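Local coordinates for DUF1214 domain-containing protein (Burkholderia cenocepacia, PDB 6ANS) that is of unknown function but contains DUF1214 sequence regions, pairs with a second copy of itself, and combines a long helical layer with several small beta sheets, at residues T29-S33 and G34-A38; P221-P224 and L225-Q228; T241-L244 and F245-A249; G230-R233 and A234-V238. All coordinates share one frame; numbering follows the deposited sequence.

Interaction 1: T29-S33 and G34-A38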
ATOM      1  N   THR A  29      26.021  -0.153  13.327  1.00 32.59           N
ATOM      2  CA  THR A  29      26.492   1.206  13.584  1.00 36.02           C
ATOM      3  C   THR A  29      26.060   2.154  12.467  1.00 37.02           C
ATOM      4  O   THR A  29      25.594   3.268  12.734  1.00 43.37           O
ATOM      5  CB  THR A  29      28.009   1.194  13.772  1.00 37.05           C
ATOM      6  OG1 THR A  29      28.324   0.376  14.901  1.00 47.34           O
ATOM      7  CG2 THR A  29      28.570   2.586  14.008  1.00 34.59           C
ATOM      8  N   GLN A  30      26.188   1.724  11.208  1.00 30.92           N
ATOM      9  CA  GLN A  30      25.806   2.587  10.091  1.00 29.78           C
ATOM     10  C   GLN A  30      24.313   2.893  10.092  1.00 31.81           C
ATOM     11  O   GLN A  30      23.896   3.983   9.676  1.00 30.39           O
ATOM     12  CB  GLN A  30      26.253   1.973   8.766  1.00 31.00           C
ATOM     13  CG  GLN A  30      27.786   1.871   8.666  1.00 31.05           C
ATOM     14  CD  GLN A  30      28.238   1.306   7.345  1.00 39.62           C
ATOM     15  OE1 GLN A  30      27.426   1.019   6.470  1.00 42.09           O
ATOM     16  NE2 GLN A  30      29.544   1.138   7.191  1.00 45.66           N
ATOM     17  N   LEU A  31      23.489   1.927  10.503  1.00 34.12           N
ATOM     18  CA  LEU A  31      22.058   2.174  10.570  1.00 27.17           C
ATOM     19  C   LEU A  31      21.745   3.215  11.633  1.00 28.06           C
ATOM     20  O   LEU A  31      21.010   4.181  11.381  1.00 26.55           O
ATOM     21  CB  LEU A  31      21.298   0.882  10.875  1.00 35.10           C
ATOM     22  CG  LEU A  31      19.836   1.351  10.982  1.00 36.89           C
ATOM     23  CD1 LEU A  31      19.049   1.249   9.654  1.00 24.92           C
ATOM     24  CD2 LEU A  31      19.099   0.871  12.202  1.00 33.59           C
ATOM     25  N   LEU A  32      22.280   3.012  12.842  1.00 28.41           N
ATOM     26  CA  LEU A  32      21.991   3.899  13.964  1.00 34.37           C
ATOM     27  C   LEU A  32      22.515   5.308  13.715  1.00 32.12           C
ATOM     28  O   LEU A  32      21.952   6.280  14.238  1.00 32.61           O
ATOM     29  CB  LEU A  32      22.606   3.333  15.254  1.00 30.09           C
ATOM     30  CG  LEU A  32      22.014   1.993  15.717  1.00 31.67           C
ATOM     31  CD1 LEU A  32      22.711   1.475  16.973  1.00 31.79           C
ATOM     32  CD2 LEU A  32      20.532   2.187  15.973  1.00 30.89           C
ATOM     33  N   SER A  33      23.576   5.444  12.921  1.00 29.04           N
ATOM     34  CA  SER A  33      24.170   6.756  12.695  1.00 29.22           C
ATOM     35  C   SER A  33      23.493   7.545  11.583  1.00 29.14           C
ATOM     36  O   SER A  33      23.783   8.733  11.429  1.00 29.58           O
ATOM     37  CB  SER A  33      25.653   6.615  12.354  1.00 32.00           C
ATOM     38  OG  SER A  33      25.817   6.110  11.040  1.00 32.10           O
ATOM     39  N   GLY A  34      22.639   6.920  10.773  1.00 29.02           N
ATOM     40  CA  GLY A  34      22.091   7.602   9.620  1.00 29.75           C
ATOM     41  C   GLY A  34      22.832   7.347   8.324  1.00 26.08           C
ATOM     42  O   GLY A  34      22.356   7.768   7.256  1.00 25.36           O
ATOM     43  N   GLN A  35      23.981   6.667   8.381  1.00 26.94           N
ATOM     44  CA  GLN A  35      24.709   6.355   7.160  1.00 27.00           C
ATOM     45  C   GLN A  35      23.878   5.456   6.245  1.00 33.28           C
ATOM     46  O   GLN A  35      23.797   5.697   5.032  1.00 26.74           O
ATOM     47  CB  GLN A  35      26.045   5.696   7.519  1.00 28.27           C
ATOM     48  CG  GLN A  35      26.928   5.396   6.330  1.00 30.75           C
ATOM     49  CD  GLN A  35      27.325   6.659   5.606  1.00 36.49           C
ATOM     50  OE1 GLN A  35      27.957   7.552   6.183  1.00 39.66           O
ATOM     51  NE2 GLN A  35      26.981   6.735   4.332  1.00 35.99           N
ATOM     52  N   THR A  36      23.207   4.445   6.816  1.00 28.28           N
ATOM     53  CA  THR A  36      22.392   3.547   5.999  1.00 25.18           C
ATOM     54  C   THR A  36      21.284   4.314   5.295  1.00 24.12           C
ATOM     55  O   THR A  36      20.984   4.056   4.118  1.00 23.59           O
ATOM     56  CB  THR A  36      21.777   2.435   6.857  1.00 28.47           C
ATOM     57  OG1 THR A  36      22.800   1.795   7.619  1.00 26.41           O
ATOM     58  CG2 THR A  36      21.086   1.398   5.965  1.00 24.65           C
ATOM     59  N   TRP A  37      20.648   5.245   6.011  1.00 23.89           N
ATOM     60  CA  TRP A  37      19.594   6.034   5.396  1.00 23.04           C
ATOM     61  C   TRP A  37      20.149   6.845   4.239  1.00 25.38           C
ATOM     62  O   TRP A  37      19.518   6.941   3.180  1.00 28.54           O
ATOM     63  CB  TRP A  37      18.931   6.948   6.438  1.00 23.03           C
ATOM     64  CG  TRP A  37      17.749   7.690   5.877  1.00 27.27           C
ATOM     65  CD1 TRP A  37      17.694   9.011   5.554  1.00 22.28           C
ATOM     66  CD2 TRP A  37      16.459   7.140   5.547  1.00 27.52           C
ATOM     67  NE1 TRP A  37      16.456   9.322   5.054  1.00 24.46           N
ATOM     68  CE2 TRP A  37      15.679   8.194   5.039  1.00 25.41           C
ATOM     69  CE3 TRP A  37      15.888   5.861   5.644  1.00 34.67           C
ATOM     70  CZ2 TRP A  37      14.366   8.017   4.620  1.00 20.89           C
ATOM     71  CZ3 TRP A  37      14.578   5.682   5.228  1.00 29.61           C
ATOM     72  CH2 TRP A  37      13.830   6.753   4.724  1.00 27.08           C
ATOM     73  N   ALA A  38      21.340   7.429   4.413  1.00 24.53           N
ATOM     74  CA  ALA A  38      21.953   8.162   3.311  1.00 24.67           C
ATOM     75  C   ALA A  38      22.212   7.242   2.126  1.00 26.19           C
ATOM     76  O   ALA A  38      21.865   7.567   0.983  1.00 27.51           O
ATOM     77  CB  ALA A  38      23.252   8.824   3.778  1.00 24.82           C
TER
HETATM   78  O   HOH W   1      24.545   0.556   5.911  1.00 40.73           O
HETATM   79  O   HOH W   2      20.349   5.052   9.038  1.00 28.74           O
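Leu-31 O is gripped by two donors. Gly-34 N bonds to it at 3.2 Å between Gly-34 N and Leu-31 O, coming from well above the carbonyl plane. A water also donates to it, with 2.6 Å from Leu-31 O to the water oxygen. The same water accepts from Trp-37 N, and so ties the last turn of one helix to the first turn of the next. Beside this site, Thr-36 N donates to Gln-30 O at 3.0 Å in a nearly straight bond (165°). This donor too sits above the carbonyl plane.

The contact is the one-residue junction between helix 24-33 and helix 35-46. Gly-34 ends the first with a left-handed backbone (phi 95°) and is the N-cap of the second. Glycine suits these angles because it has no CB to press against Ser-33 O.

Thr-36 brings its side chain back over the first helix. Its OG1 lies beside its own backbone N (chi1 -52°), which sets the oxygen close over the Gln-30 and Leu-31 backbone. OG1 comes within 3.7 Å of Leu-31 CB. A second water lies 2.7 Å from Thr-36 OG1 and donates to Gln-30 OE1, at the end of an extended chain. Gln-30 CB and Gln-35 CB meet at 3.9 Å. The Gln-35 amide turns away to bond with Asp-39. Leu-31 packs on helix 224-251 and on Ala-64 of the second subunit. The indole NE1 of Trp-37 bonds to Leu-44 O of that subunit.

Interaction 2: P221-P224 and L225-Q228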
ATOM      1  N   PRO A 221      11.541  -6.832  19.317  1.00 35.31           N
ATOM      2  CA  PRO A 221      11.565  -5.452  18.826  1.00 34.74           C
ATOM      3  C   PRO A 221      12.428  -5.328  17.581  1.00 29.06           C
ATOM      4  O   PRO A 221      13.330  -6.137  17.332  1.00 31.90           O
ATOM      5  CB  PRO A 221      12.160  -4.662  19.997  1.00 41.23           C
ATOM      6  CG  PRO A 221      11.992  -5.554  21.206  1.00 44.96           C
ATOM      7  CD  PRO A 221      12.113  -6.952  20.672  1.00 37.41           C
ATOM      8  N   LEU A 222      12.144  -4.286  16.801  1.00 26.10           N
ATOM      9  CA  LEU A 222      12.901  -3.998  15.584  1.00 23.91           C
ATOM     10  C   LEU A 222      14.392  -3.964  15.884  1.00 30.30           C
ATOM     11  O   LEU A 222      14.850  -3.186  16.723  1.00 33.46           O
ATOM     12  CB  LEU A 222      12.448  -2.657  14.996  1.00 24.39           C
ATOM     13  CG  LEU A 222      13.117  -2.278  13.666  1.00 22.63           C
ATOM     14  CD1 LEU A 222      12.836  -3.350  12.603  1.00 22.62           C
ATOM     15  CD2 LEU A 222      12.608  -0.925  13.201  1.00 22.17           C
ATOM     16  N   ASP A 223      15.137  -4.776  15.177  1.00 38.22           N
ATOM     17  CA  ASP A 223      16.578  -4.912  15.337  1.00 33.18           C
ATOM     18  C   ASP A 223      17.318  -4.026  14.348  1.00 25.96           C
ATOM     19  O   ASP A 223      17.003  -4.062  13.156  1.00 30.25           O
ATOM     20  CB  ASP A 223      16.989  -6.374  15.146  1.00 37.39           C
ATOM     21  CG  ASP A 223      18.487  -6.575  15.266  1.00 36.04           C
ATOM     22  OD1 ASP A 223      19.044  -6.297  16.343  1.00 41.78           O
ATOM     23  OD2 ASP A 223      19.103  -7.022  14.284  1.00 42.63           O
ATOM     24  N   PRO A 224      18.263  -3.191  14.781  1.00 28.18           N
ATOM     25  CA  PRO A 224      18.986  -2.348  13.809  1.00 29.01           C
ATOM     26  C   PRO A 224      19.647  -3.125  12.675  1.00 32.70           C
ATOM     27  O   PRO A 224      19.572  -2.688  11.518  1.00 26.65           O
ATOM     28  CB  PRO A 224      20.026  -1.624  14.684  1.00 27.94           C
ATOM     29  CG  PRO A 224      19.390  -1.572  16.050  1.00 27.36           C
ATOM     30  CD  PRO A 224      18.631  -2.880  16.174  1.00 30.48           C
ATOM     31  N   LEU A 225      20.263  -4.280  12.957  1.00 26.80           N
ATOM     32  CA  LEU A 225      20.898  -5.041  11.885  1.00 29.75           C
ATOM     33  C   LEU A 225      19.881  -5.495  10.852  1.00 31.26           C
ATOM     34  O   LEU A 225      20.119  -5.376   9.646  1.00 36.03           O
ATOM     35  CB  LEU A 225      21.644  -6.254  12.445  1.00 39.53           C
ATOM     36  CG  LEU A 225      22.483  -7.023  11.418  1.00 39.24           C
ATOM     37  CD1 LEU A 225      23.508  -6.116  10.747  1.00 41.31           C
ATOM     38  CD2 LEU A 225      23.171  -8.213  12.067  1.00 41.81           C
ATOM     39  N   ALA A 226      18.730  -5.995  11.298  1.00 28.77           N
ATOM     40  CA  ALA A 226      17.724  -6.457  10.347  1.00 29.64           C
ATOM     41  C   ALA A 226      17.186  -5.300   9.508  1.00 26.85           C
ATOM     42  O   ALA A 226      16.939  -5.449   8.305  1.00 33.25           O
ATOM     43  CB  ALA A 226      16.600  -7.178  11.092  1.00 30.59           C
ATOM     44  N   LEU A 227      17.007  -4.132  10.121  1.00 22.97           N
ATOM     45  CA  LEU A 227      16.535  -2.981   9.362  1.00 25.33           C
ATOM     46  C   LEU A 227      17.598  -2.497   8.378  1.00 26.11           C
ATOM     47  O   LEU A 227      17.275  -2.086   7.261  1.00 21.58           O
ATOM     48  CB  LEU A 227      16.137  -1.845  10.307  1.00 27.67           C
ATOM     49  CG  LEU A 227      15.629  -0.636   9.527  1.00 27.62           C
ATOM     50  CD1 LEU A 227      14.385  -1.023   8.677  1.00 24.12           C
ATOM     51  CD2 LEU A 227      15.341   0.565  10.407  1.00 26.57           C
ATOM     52  N   GLN A 228      18.868  -2.514   8.787  1.00 25.94           N
ATOM     53  CA  GLN A 228      19.943  -2.159   7.867  1.00 32.88           C
ATOM     54  C   GLN A 228      19.867  -3.017   6.612  1.00 31.22           C
ATOM     55  O   GLN A 228      19.954  -2.508   5.491  1.00 30.61           O
ATOM     56  CB  GLN A 228      21.311  -2.299   8.551  1.00 24.29           C
ATOM     57  CG  GLN A 228      22.506  -1.760   7.716  1.00 24.87           C
ATOM     58  CD  GLN A 228      23.034  -2.761   6.662  1.00 32.81           C
ATOM     59  OE1 GLN A 228      22.751  -3.959   6.721  1.00 29.72           O
ATOM     60  NE2 GLN A 228      23.801  -2.255   5.696  1.00 32.52           N
TER
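Asp-223 and Leu-225 lie side by side with their side chains pointing the same way. Asp-223 OD2 rests 3.2 Å from Leu-225 CB. The same oxygen accepts from Ala-226 N, at 3.2 Å between Asp-223 OD2 and Ala-226 N, in a bent bond (147°). The donor approaches from above the carboxylate plane, 36° out of it. With CG anti to the amide nitrogen of its own residue (chi1 179°), the carboxylate swings forward over the first turn and reaches this N-H.

Leu-222 and Leu-227 meet differently. Their side chains cross at a slant and touch through one methyl each, with Leu-222 CD2 4.2 Å from Leu-227 CD2.

Together these two contacts start helix 224-251. Asp-223 is the N-cap, and its carboxylate takes up an amide of the first turn that has no earlier carbonyl in the helix. Leu-222, just before the cap, and Leu-227, four residues after it, form a hydrophobic staple across the cap. Pro-224 follows the cap, a place that suits proline because no N-H is needed there.

The regular backbone bonds begin at once. Leu-227 N donates to Asp-223 O at 3.0 Å, so Asp-223 caps with its side chain and opens the helix with its carbonyl. Gln-228 N donates to Pro-224 O at 2.8 Å. Leu-225 and Gln-228 touch Arg-27 of helix 24-33. Pro-224 packs on Leu-31 of that helix and on Ala-64 of the second subunit, while Leu-222 touches Arg-68 of that subunit.

Interaction 3: T241-L244 and F245-A249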
ATOM      1  N   THR A 241      15.483  -4.134 -10.278  1.00 23.56           N
ATOM      2  CA  THR A 241      14.252  -4.482 -10.990  1.00 19.54           C
ATOM      3  C   THR A 241      14.067  -3.590 -12.203  1.00 25.09           C
ATOM      4  O   THR A 241      13.763  -4.074 -13.300  1.00 27.37           O
ATOM      5  CB  THR A 241      13.044  -4.371 -10.063  1.00 23.23           C
ATOM      6  OG1 THR A 241      13.218  -5.265  -8.964  1.00 23.12           O
ATOM      7  CG2 THR A 241      11.715  -4.701 -10.798  1.00 20.84           C
ATOM      8  N   SER A 242      14.249  -2.277 -12.024  1.00 29.16           N
ATOM      9  CA  SER A 242      14.146  -1.369 -13.160  1.00 24.56           C
ATOM     10  C   SER A 242      15.200  -1.703 -14.208  1.00 26.07           C
ATOM     11  O   SER A 242      14.904  -1.721 -15.407  1.00 26.20           O
ATOM     12  CB  SER A 242      14.258   0.093 -12.706  1.00 25.74           C
ATOM     13  OG  SER A 242      15.482   0.400 -12.038  1.00 25.87           O
ATOM     14  N   LYS A 243      16.434  -1.989 -13.776  1.00 26.46           N
ATOM     15  CA  LYS A 243      17.465  -2.373 -14.740  1.00 28.41           C
ATOM     16  C   LYS A 243      17.080  -3.655 -15.476  1.00 28.09           C
ATOM     17  O   LYS A 243      17.197  -3.728 -16.705  1.00 23.76           O
ATOM     18  CB  LYS A 243      18.811  -2.538 -14.040  1.00 23.56           C
ATOM     19  CG  LYS A 243      19.954  -3.075 -14.912  1.00 31.76           C
ATOM     20  CD  LYS A 243      21.252  -3.128 -14.083  1.00 38.21           C
ATOM     21  CE  LYS A 243      22.382  -3.922 -14.749  1.00 47.46           C
ATOM     22  NZ  LYS A 243      22.485  -3.718 -16.221  1.00 55.01           N
ATOM     23  N   LEU A 244      16.595  -4.660 -14.735  1.00 22.34           N
ATOM     24  CA  LEU A 244      16.260  -5.963 -15.318  1.00 33.97           C
ATOM     25  C   LEU A 244      15.246  -5.818 -16.449  1.00 31.71           C
ATOM     26  O   LEU A 244      15.476  -6.279 -17.571  1.00 29.82           O
ATOM     27  CB  LEU A 244      15.698  -6.907 -14.238  1.00 21.78           C
ATOM     28  CG  LEU A 244      15.032  -8.215 -14.706  1.00 31.52           C
ATOM     29  CD1 LEU A 244      16.053  -9.111 -15.437  1.00 35.24           C
ATOM     30  CD2 LEU A 244      14.357  -8.996 -13.557  1.00 25.83           C
ATOM     31  N   PHE A 245      14.115  -5.170 -16.175  1.00 25.34           N
ATOM     32  CA  PHE A 245      13.081  -5.122 -17.198  1.00 25.34           C
ATOM     33  C   PHE A 245      13.331  -4.043 -18.241  1.00 24.23           C
ATOM     34  O   PHE A 245      12.802  -4.150 -19.355  1.00 25.01           O
ATOM     35  CB  PHE A 245      11.720  -4.995 -16.522  1.00 24.64           C
ATOM     36  CG  PHE A 245      11.346  -6.241 -15.772  1.00 28.33           C
ATOM     37  CD1 PHE A 245      11.142  -7.433 -16.465  1.00 21.68           C
ATOM     38  CD2 PHE A 245      11.302  -6.250 -14.388  1.00 23.55           C
ATOM     39  CE1 PHE A 245      10.831  -8.616 -15.781  1.00 23.89           C
ATOM     40  CE2 PHE A 245      11.012  -7.407 -13.701  1.00 19.48           C
ATOM     41  CZ  PHE A 245      10.772  -8.602 -14.404  1.00 29.88           C
ATOM     42  N   ALA A 246      14.169  -3.051 -17.939  1.00 22.69           N
ATOM     43  CA  ALA A 246      14.630  -2.158 -18.998  1.00 26.24           C
ATOM     44  C   ALA A 246      15.572  -2.881 -19.961  1.00 29.31           C
ATOM     45  O   ALA A 246      15.546  -2.618 -21.170  1.00 30.58           O
ATOM     46  CB  ALA A 246      15.329  -0.937 -18.402  1.00 23.87           C
ATOM     47  N   ASP A 247      16.414  -3.789 -19.448  1.00 29.43           N
ATOM     48  CA  ASP A 247      17.203  -4.643 -20.340  1.00 31.53           C
ATOM     49  C   ASP A 247      16.298  -5.469 -21.252  1.00 29.44           C
ATOM     50  O   ASP A 247      16.565  -5.596 -22.454  1.00 30.12           O
ATOM     51  CB  ASP A 247      18.123  -5.564 -19.539  1.00 29.70           C
ATOM     52  CG  ASP A 247      19.250  -4.814 -18.845  1.00 36.76           C
ATOM     53  OD1 ASP A 247      19.500  -3.624 -19.171  1.00 31.81           O
ATOM     54  OD2 ASP A 247      19.873  -5.419 -17.949  1.00 36.13           O
ATOM     55  N   TRP A 248      15.230  -6.052 -20.697  1.00 25.15           N
ATOM     56  CA  TRP A 248      14.290  -6.820 -21.514  1.00 28.78           C
ATOM     57  C   TRP A 248      13.669  -5.954 -22.604  1.00 30.84           C
ATOM     58  O   TRP A 248      13.638  -6.336 -23.779  1.00 38.73           O
ATOM     59  CB  TRP A 248      13.173  -7.392 -20.641  1.00 32.73           C
ATOM     60  CG  TRP A 248      13.536  -8.606 -19.883  1.00 36.12           C
ATOM     61  CD1 TRP A 248      14.785  -8.982 -19.474  1.00 31.32           C
ATOM     62  CD2 TRP A 248      12.635  -9.627 -19.436  1.00 29.27           C
ATOM     63  NE1 TRP A 248      14.710 -10.175 -18.791  1.00 31.36           N
ATOM     64  CE2 TRP A 248      13.402 -10.592 -18.758  1.00 27.93           C
ATOM     65  CE3 TRP A 248      11.249  -9.807 -19.531  1.00 31.22           C
ATOM     66  CZ2 TRP A 248      12.835 -11.724 -18.188  1.00 27.90           C
ATOM     67  CZ3 TRP A 248      10.684 -10.939 -18.968  1.00 28.10           C
ATOM     68  CH2 TRP A 248      11.474 -11.883 -18.308  1.00 31.46           C
ATOM     69  N   ALA A 249      13.121  -4.796 -22.219  1.00 27.52           N
ATOM     70  CA  ALA A 249      12.403  -3.980 -23.190  1.00 32.75           C
ATOM     71  C   ALA A 249      13.320  -3.570 -24.328  1.00 34.24           C
ATOM     72  O   ALA A 249      12.942  -3.672 -25.502  1.00 34.72           O
ATOM     73  CB  ALA A 249      11.787  -2.751 -22.510  1.00 25.25           C
TER
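Leu-244 lays its CD2 methyl over one face of the Phe-245 ring. This is a CH-pi contact, with CD2 4.0 Å from the ring centroid, 24° off the ring normal and offset toward the rim. The methyl is 3.7 Å from Phe-245 CZ. Thr-241 CG2 meets the same ring at its edge, in the ring plane, 3.9 Å from Phe-245 CD2. Trp-248 CE3 lies in the ring plane too, but at another edge, by CD1 and CE1, while Phe-245 CE1 stands over a face of the indole. Leu-244 uses its other branch for Trp-248: CD1 lies 4.2 Å from Trp-248 CD1, with the two side chains pointing the same way. Chi1 of Leu-244 (168°) places CG anti to the amide nitrogen, and chi2 (63°) then sends CD2 to the Phe-245 face and CD1 to the indole.

Lys-243 and Asp-247 supply the polar contact. Lys-243 NZ and Asp-247 OD2 form a salt bridge at 3.6 Å, one helical turn apart. Backbone bonds hold the spacing, among them Phe-245 N to Thr-241 O at 3.1 Å and Asp-247 N to Lys-243 O at 2.9 Å.

Around these groups on helix 224-251 lies a next shell. Thr-241 OG1 bonds back to Phe-237 O, and Tyr-143 touches both Thr-241 and Leu-244. Phe-245 packs on Ile-102, and a 1,2-ethanediol molecule, probably from the crystallisation liquor, lies about 4 Å from the Trp-248 side chain. Asp-247 OD1 makes a salt bridge to Arg-53. Its carboxylate therefore faces two cations through different oxygens, which probably stabilises its negative charge.

Interaction 4: G230-R233 and A234-V238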
ATOM      1  N   GLY A 230      17.209  -4.757   5.497  1.00 24.93           N
ATOM      2  CA  GLY A 230      15.964  -4.552   4.771  1.00 24.95           C
ATOM      3  C   GLY A 230      15.994  -3.293   3.926  1.00 24.44           C
ATOM      4  O   GLY A 230      15.525  -3.287   2.788  1.00 26.87           O
ATOM      5  N   LEU A 231      16.547  -2.208   4.468  1.00 20.35           N
ATOM      6  CA  LEU A 231      16.600  -0.962   3.704  1.00 24.19           C
ATOM      7  C   LEU A 231      17.472  -1.109   2.461  1.00 26.39           C
ATOM      8  O   LEU A 231      17.072  -0.715   1.356  1.00 25.01           O
ATOM      9  CB  LEU A 231      17.104   0.180   4.588  1.00 25.73           C
ATOM     10  CG  LEU A 231      16.090   0.682   5.620  1.00 28.22           C
ATOM     11  CD1 LEU A 231      16.758   1.625   6.621  1.00 22.02           C
ATOM     12  CD2 LEU A 231      14.933   1.367   4.923  1.00 25.81           C
HETATM   13  N   MSE A 232      18.669  -1.675   2.613  1.00 28.89           N
HETATM   14  CA  MSE A 232      19.569  -1.809   1.473  1.00 23.43           C
HETATM   15  C   MSE A 232      18.964  -2.757   0.433  1.00 24.57           C
HETATM   16  O   MSE A 232      19.018  -2.476  -0.766  1.00 25.19           O
HETATM   17  CB  MSE A 232      20.965  -2.280   1.917  1.00 25.87           C
HETATM   18  CG  MSE A 232      21.741  -1.205   2.712  1.00 35.05           C
HETATM   19 SE   MSE A 232      21.452   0.684   2.088  1.00 48.78          SE
HETATM   20  CE  MSE A 232      22.174   0.475   0.259  1.00 46.03           C
ATOM     21  N   ARG A 233      18.350  -3.859   0.880  1.00 23.78           N
ATOM     22  CA  ARG A 233      17.698  -4.743  -0.086  1.00 23.12           C
ATOM     23  C   ARG A 233      16.563  -4.024  -0.805  1.00 21.12           C
ATOM     24  O   ARG A 233      16.393  -4.177  -2.023  1.00 25.62           O
ATOM     25  CB  ARG A 233      17.188  -6.023   0.595  1.00 23.91           C
ATOM     26  CG  ARG A 233      18.298  -7.092   0.821  1.00 25.81           C
ATOM     27  CD  ARG A 233      17.709  -8.419   1.333  1.00 28.87           C
ATOM     28  NE  ARG A 233      17.204  -8.274   2.698  1.00 32.82           N
ATOM     29  CZ  ARG A 233      17.973  -8.345   3.780  1.00 37.20           C
ATOM     30  NH1 ARG A 233      19.275  -8.580   3.650  1.00 36.29           N
ATOM     31  NH2 ARG A 233      17.443  -8.194   4.990  1.00 36.70           N
ATOM     32  N   ALA A 234      15.785  -3.221  -0.073  1.00 19.08           N
ATOM     33  CA  ALA A 234      14.706  -2.467  -0.708  1.00 21.78           C
ATOM     34  C   ALA A 234      15.253  -1.514  -1.762  1.00 20.93           C
ATOM     35  O   ALA A 234      14.764  -1.481  -2.895  1.00 20.94           O
ATOM     36  CB  ALA A 234      13.895  -1.706   0.347  1.00 18.58           C
ATOM     37  N   ALA A 235      16.297  -0.750  -1.414  1.00 23.35           N
ATOM     38  CA  ALA A 235      16.883   0.190  -2.371  1.00 25.46           C
ATOM     39  C   ALA A 235      17.455  -0.542  -3.571  1.00 27.07           C
ATOM     40  O   ALA A 235      17.282  -0.107  -4.715  1.00 22.46           O
ATOM     41  CB  ALA A 235      17.979   1.045  -1.704  1.00 20.82           C
ATOM     42  N   GLN A 236      18.149  -1.658  -3.326  1.00 22.15           N
ATOM     43  CA  GLN A 236      18.747  -2.409  -4.424  1.00 20.74           C
ATOM     44  C   GLN A 236      17.690  -3.095  -5.282  1.00 24.61           C
ATOM     45  O   GLN A 236      17.922  -3.316  -6.475  1.00 24.99           O
ATOM     46  CB  GLN A 236      19.763  -3.414  -3.871  1.00 21.54           C
ATOM     47  CG  GLN A 236      21.113  -2.759  -3.534  1.00 33.18           C
ATOM     48  CD  GLN A 236      21.789  -3.385  -2.333  1.00 51.71           C
ATOM     49  OE1 GLN A 236      21.454  -4.506  -1.930  1.00 42.68           O
ATOM     50  NE2 GLN A 236      22.775  -2.676  -1.766  1.00 55.66           N
ATOM     51  N   PHE A 237      16.531  -3.423  -4.698  1.00 25.64           N
ATOM     52  CA  PHE A 237      15.408  -3.936  -5.479  1.00 28.29           C
ATOM     53  C   PHE A 237      14.953  -2.930  -6.535  1.00 23.74           C
ATOM     54  O   PHE A 237      14.677  -3.311  -7.677  1.00 26.43           O
ATOM     55  CB  PHE A 237      14.248  -4.298  -4.547  1.00 24.61           C
ATOM     56  CG  PHE A 237      13.052  -4.916  -5.245  1.00 27.48           C
ATOM     57  CD1 PHE A 237      12.959  -6.303  -5.408  1.00 21.24           C
ATOM     58  CD2 PHE A 237      12.014  -4.113  -5.718  1.00 21.75           C
ATOM     59  CE1 PHE A 237      11.848  -6.878  -6.036  1.00 29.54           C
ATOM     60  CE2 PHE A 237      10.904  -4.675  -6.354  1.00 28.08           C
ATOM     61  CZ  PHE A 237      10.815  -6.065  -6.512  1.00 22.98           C
ATOM     62  N   VAL A 238      14.848  -1.648  -6.171  1.00 24.15           N
ATOM     63  CA  VAL A 238      14.434  -0.630  -7.140  1.00 24.10           C
ATOM     64  C   VAL A 238      15.417  -0.571  -8.299  1.00 23.71           C
ATOM     65  O   VAL A 238      15.031  -0.612  -9.477  1.00 27.12           O
ATOM     66  CB  VAL A 238      14.313   0.753  -6.471  1.00 24.50           C
ATOM     67  CG1 VAL A 238      14.032   1.807  -7.536  1.00 19.69           C
ATOM     68  CG2 VAL A 238      13.223   0.754  -5.432  1.00 22.85           C
TER
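Residues 230-238 form a mid-helix piece of helix 224-251, the long helix that packs against helices 35-46 and 60-83. Its side-chain contact is between Met-232, a selenomethionine, and Gln-236, one turn further on. The two side chains cross each other, and Met-232 CE comes 3.8 Å from Gln-236 NE2. Met-232 folds back on itself at its second and third torsions to put CE there. Gln-236 leans back along the helix as well. Its CG lies beside its own amide nitrogen (chi1 -80°), and CD comes to 3.3 Å from Met-232 O.

Regular backbone bonds carry the helix through this piece. Ala-234 N donates to Gly-230 O at 2.9 Å. Ala-235 N donates to Leu-231 O at 2.9 Å, the straightest of the set (167°). Phe-237 N donates to Arg-233 O at 2.8 Å with a more bent geometry.

The small residues face neighbouring helices. Ala-234 packs on Ala-77 of helix 60-83, and Ala-235 on Phe-40 and Thr-43 of helix 35-46. Phe-237 turns to Ala-77 and Met-80, and also touches Ile-102 and Glu-144. Arg-233 reaches His-81 and Glu-144. The amide N-H of Gln-236 donates to the same Met-232 carbonyl that its side chain leans over, at 2.8 Å between Gln-236 N and Met-232 O.

Interactions 2, 4 and 3 follow one another along helix 224-251, from its N-cap to near its end. Interaction 1 belongs to the helix pair that packs on the first half of this helix. Leu-31 CD1 lies 3.8 Å from Leu-227 CD2 of interaction 2 and 3.8 Å from Leu-231 CD1 of interaction 4. Thr-36 CG2 also reaches Met-232 SE at 4.0 Å. Interactions 1 and 2 both touch the second subunit, whereas interactions 3 and 4 do not. Interaction 3 is about 16 Å from interaction 1 at the nearest atoms. The sodium ion, bound at Gly-103 and Ala-104, lies about 12 Å from the Phe-237 side chain.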